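Side-chain contacts in aeromonas extracellular serine protease (Aeromonas sobria, PDB 3WQB), which cleaves peptide bonds following two basic residues, one of them lysine, and as a probable virulence factor attacks host plasma proteins such as prekallikrein, prothrombin and fibrinogen: residues G330-G334 against T335-T339; T113-G116 against T117-G121. The protein carries 1 engineered substitution. One frame throughout, in Å; residues are numbered along the deposited sequence.

Both contacts are local, each formed within one continuous stretch, and both lie in the subtilisin domain of this furin-like protease. Interaction 2 comes first along the chain and starts helix 115-124 with the predicted charge-relay histidine; interaction 1 follows some 200 residues later and leads from strand 331-332 into helix 335-352, which carries the engineered Ala336 at the position of the predicted charge-relay serine. Their centres are about 9 Å apart, and they meet directly: Ala336 CB lies 3.2 Å from His115 NE2, while Met332 packs on Ser118 and Val119. Two helix starts thus bring two of the three charge-relay positions side by side, with Asp78 the predicted third.

Interaction 1 (G330-G334 against T335-T339); sequences GVMNG and TASAT. Engineered in segment 335-339: Ala336 (natural residue Ser).
Ser337 reaches back to the carbonyl of Asn333, its OG giving a hydrogen bond of 2.9 Å to Asn333 O. Chi1 of -73° sets OG beside its own backbone N, on the side of Asn333; the hydroxyl meets the oxygen from above the carbonyl plane, 56° out of it, not along a lone pair. Met332 packs along the same hydroxyl: CG is 3.3 Å from Ser337 OG, and the chain bends at chi2 to carry the methyl CE onward to Ala336 CB at 4.0 Å. A long, flexible thioether suits this place, since it follows the curve of the helix start.

The next layer is the backbone. Gly334 is the N-cap, and its carbonyl O accepts from Ser337 N at 2.9 Å and from Ala338 N at 3.2 Å, the latter in the carbonyl plane. Its phi of 88° is a backbone shape that glycine adopts readily, with no CB to press on the carbonyl O of Asn333. The next carbonyl, Thr335 O, takes both Thr339 N and Thr339 OG1, from opposite faces of its plane.

Farther out, Asn333 ND2 is held by Glu285 O and Thr335 OG1 by the backbone N of Gly217, while Asn218 OD1, probably of the oxyanion-hole asparagine as in relatives, takes the N-H of Thr335. Ala336 is engineered in place of Ser; its backbone hydrogen-bonds to another protein chain. Gly334, Thr335, the position of Ala336 and Ala338 match the Gly-Thr-Ser-x-Ala signature with which subtilases begin the nucleophile helix.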
loop_
_atom_site.group_PDB
_atom_site.type_symbol
_atom_site.label_atom_id
_atom_site.label_comp_id
_atom_site.label_asym_id
_atom_site.label_seq_id
_atom_site.Cartn_x
_atom_site.Cartn_y
_atom_site.Cartn_z
ATOM N N GLY A 330 -19.202 -12.893 0.557
ATOM C CA GLY A 330 -18.504 -13.281 -0.670
ATOM C C GLY A 330 -18.080 -12.094 -1.510
ATOM O O GLY A 330 -17.769 -12.241 -2.699
ATOM N N VAL A 331 -18.083 -10.907 -0.909
ATOM C CA VAL A 331 -17.845 -9.671 -1.658
ATOM C C VAL A 331 -16.573 -8.929 -1.252
ATOM O O VAL A 331 -16.243 -7.904 -1.845
ATOM C CB VAL A 331 -19.054 -8.707 -1.581
ATOM C CG1 VAL A 331 -20.293 -9.350 -2.190
ATOM C CG2 VAL A 331 -19.299 -8.255 -0.141
ATOM N N MET A 332 -15.856 -9.436 -0.250
ATOM C CA MET A 332 -14.598 -8.799 0.124
ATOM C C MET A 332 -13.638 -8.833 -1.058
ATOM O O MET A 332 -13.558 -9.825 -1.764
ATOM C CB MET A 332 -13.999 -9.476 1.355
ATOM C CG MET A 332 -12.700 -8.876 1.848
ATOM S SD MET A 332 -12.829 -7.109 2.171
ATOM C CE MET A 332 -11.149 -6.765 2.666
ATOM N N ASN A 333 -12.918 -7.740 -1.280
ATOM C CA ASN A 333 -12.103 -7.613 -2.481
ATOM C C ASN A 333 -10.997 -6.579 -2.279
ATOM O O ASN A 333 -10.673 -6.210 -1.151
ATOM C CB ASN A 333 -12.990 -7.235 -3.674
ATOM C CG ASN A 333 -13.553 -5.837 -3.556
ATOM O OD1 ASN A 333 -13.425 -5.195 -2.512
ATOM N ND2 ASN A 333 -14.167 -5.346 -4.632
ATOM N N GLY A 334 -10.404 -6.130 -3.377
ATOM C CA GLY A 334 -9.482 -5.013 -3.346
ATOM C C GLY A 334 -8.042 -5.394 -3.089
ATOM O O GLY A 334 -7.713 -6.554 -2.800
ATOM N N THR A 335 -7.174 -4.401 -3.208
ATOM C CA THR A 335 -5.830 -4.588 -2.697
ATOM C C THR A 335 -5.893 -4.814 -1.185
ATOM O O THR A 335 -4.952 -5.364 -0.607
ATOM C CB THR A 335 -4.862 -3.470 -3.120
ATOM O OG1 THR A 335 -5.387 -2.188 -2.748
ATOM C CG2 THR A 335 -4.600 -3.528 -4.615
ATOM N N ALA A 336 -7.015 -4.450 -0.553
ATOM C CA ALA A 336 -7.231 -4.813 0.865
ATOM C C ALA A 336 -7.413 -6.299 1.098
ATOM O O ALA A 336 -7.376 -6.732 2.249
ATOM C CB ALA A 336 -8.409 -4.111 1.455
ATOM N N SER A 337 -7.654 -7.063 0.031
ATOM C CA SER A 337 -7.679 -8.529 0.084
ATOM C C SER A 337 -6.352 -9.139 -0.359
ATOM O O SER A 337 -5.943 -10.174 0.149
ATOM C CB SER A 337 -8.822 -9.061 -0.778
ATOM O OG SER A 337 -10.066 -8.809 -0.147
ATOM N N ALA A 338 -5.679 -8.492 -1.309
ATOM C CA ALA A 338 -4.337 -8.913 -1.703
ATOM C C ALA A 338 -3.375 -8.826 -0.518
ATOM O O ALA A 338 -2.483 -9.666 -0.361
ATOM C CB ALA A 338 -3.843 -8.079 -2.853
ATOM N N THR A 339 -3.591 -7.815 0.320
ATOM C CA THR A 339 -2.742 -7.577 1.477
ATOM C C THR A 339 -2.806 -8.743 2.479
ATOM O O THR A 339 -1.758 -9.314 2.788
ATOM C CB THR A 339 -3.043 -6.181 2.090
ATOM O OG1 THR A 339 -2.762 -5.178 1.104
ATOM C CG2 THR A 339 -2.181 -5.916 3.302
#

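Interaction 2 (T113-G116 against T117-G121)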
loop_
_atom_site.group_PDB
_atom_site.type_symbol
_atom_site.label_atom_id
_atom_site.label_comp_id
_atom_site.label_asym_id
_atom_site.label_seq_id
_atom_site.Cartn_x
_atom_site.Cartn_y
_atom_site.Cartn_z
ATOM N N THR A 113 -18.953 -1.477 8.649
ATOM C CA THR A 113 -17.542 -1.453 9.042
ATOM C C THR A 113 -17.040 -2.905 9.193
ATOM O O THR A 113 -16.624 -3.345 10.269
ATOM C CB THR A 113 -17.376 -0.539 10.297
ATOM O OG1 THR A 113 -17.821 0.777 9.957
ATOM C CG2 THR A 113 -15.952 -0.410 10.739
ATOM N N ALA A 114 -17.091 -3.633 8.076
ATOM C CA ALA A 114 -16.822 -5.077 8.013
ATOM C C ALA A 114 -15.454 -5.390 7.423
ATOM O O ALA A 114 -15.086 -6.552 7.257
ATOM C CB ALA A 114 -17.906 -5.774 7.177
ATOM N N HIS A 115 -14.711 -4.347 7.094
ATOM C CA HIS A 115 -13.510 -4.477 6.298
ATOM C C HIS A 115 -12.417 -5.250 7.052
ATOM O O HIS A 115 -11.837 -6.211 6.521
ATOM C CB HIS A 115 -13.081 -3.057 5.922
ATOM C CG HIS A 115 -11.998 -2.973 4.903
ATOM N ND1 HIS A 115 -10.668 -2.838 5.239
ATOM C CD2 HIS A 115 -12.055 -2.921 3.553
ATOM C CE1 HIS A 115 -9.947 -2.735 4.137
ATOM N NE2 HIS A 115 -10.767 -2.762 3.100
ATOM N N GLY A 116 -12.156 -4.854 8.289
ATOM C CA GLY A 116 -11.096 -5.460 9.093
ATOM C C GLY A 116 -11.393 -6.910 9.443
ATOM O O GLY A 116 -10.487 -7.742 9.515
ATOM N N THR A 117 -12.666 -7.206 9.696
ATOM C CA THR A 117 -13.099 -8.558 10.007
ATOM C C THR A 117 -12.960 -9.455 8.776
ATOM O O THR A 117 -12.514 -10.603 8.873
ATOM C CB THR A 117 -14.527 -8.530 10.574
ATOM O OG1 THR A 117 -14.520 -7.747 11.774
ATOM C CG2 THR A 117 -15.049 -9.929 10.884
ATOM N N SER A 118 -13.307 -8.912 7.613
ATOM C CA SER A 118 -13.128 -9.638 6.353
ATOM C C SER A 118 -11.646 -9.914 6.056
ATOM O O SER A 118 -11.277 -11.020 5.674
ATOM C CB SER A 118 -13.788 -8.877 5.202
ATOM O OG SER A 118 -15.195 -8.775 5.377
ATOM N N VAL A 119 -10.814 -8.892 6.229
ATOM C CA VAL A 119 -9.354 -9.029 6.130
ATOM C C VAL A 119 -8.841 -10.145 7.044
ATOM O O VAL A 119 -8.083 -11.025 6.612
ATOM C CB VAL A 119 -8.667 -7.673 6.475
ATOM C CG1 VAL A 119 -7.171 -7.829 6.733
ATOM C CG2 VAL A 119 -8.898 -6.667 5.363
ATOM N N SER A 120 -9.270 -10.105 8.308
ATOM C CA SER A 120 -8.806 -11.051 9.304
ATOM C C SER A 120 -9.102 -12.500 8.943
ATOM O O SER A 120 -8.253 -13.369 9.137
ATOM C CB SER A 120 -9.369 -10.708 10.686
ATOM O OG SER A 120 -8.886 -9.439 11.091
ATOM N N GLY A 121 -10.285 -12.751 8.387
ATOM C CA GLY A 121 -10.670 -14.099 7.992
ATOM C C GLY A 121 -9.839 -14.659 6.852
ATOM O O GLY A 121 -9.546 -15.854 6.824
HETATM O O HOH W 1 -14.425 -5.079 10.708
#
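Ala114 O is gripped twice by Ser118, through the backbone N at 3.0 Å and through OG at 2.9 Å. With OG beside its own N (chi1 -63°) the hydroxyl turns back along the helix; N and OG meet the oxygen from opposite faces of the carbonyl plane. Ser118 OG also pairs with Asn329 ND2, tying the helix start to strand 328-329. Two residues on, Gly116 O repeats the pattern: Ser120 N lies at 2.9 Å and Ser120 OG at 2.8 Å, again on opposite faces. Serine suits both places because its short hydroxyl folds back to the carbonyl four residues earlier without leaving the helix.

Between them, His115 O takes a nearly straight bond from Val119 N (170° at the hydrogen, 2.9 Å). Branched Val119 lays CG2, beside its backbone N and anti to the carbonyl carbon, 3.2 Å from that same oxygen, close for a carbon and an oxygen. In the first turn, one water accepts from Thr117 N and donates to Thr113 O. Thr117 OG1 meets the N-H of Ala82, and the two carboxylate oxygens of Asp79 take the amides of His115 and Gly116.

On the His115 ring, ND1 bonds to Asp78 OD1 and NE2 to the backbone of another protein chain. The chemistry implies a buried helix start whose leading amides and carbonyls are satisfied, which probably helps hold the ring of His115 in place for Asp78.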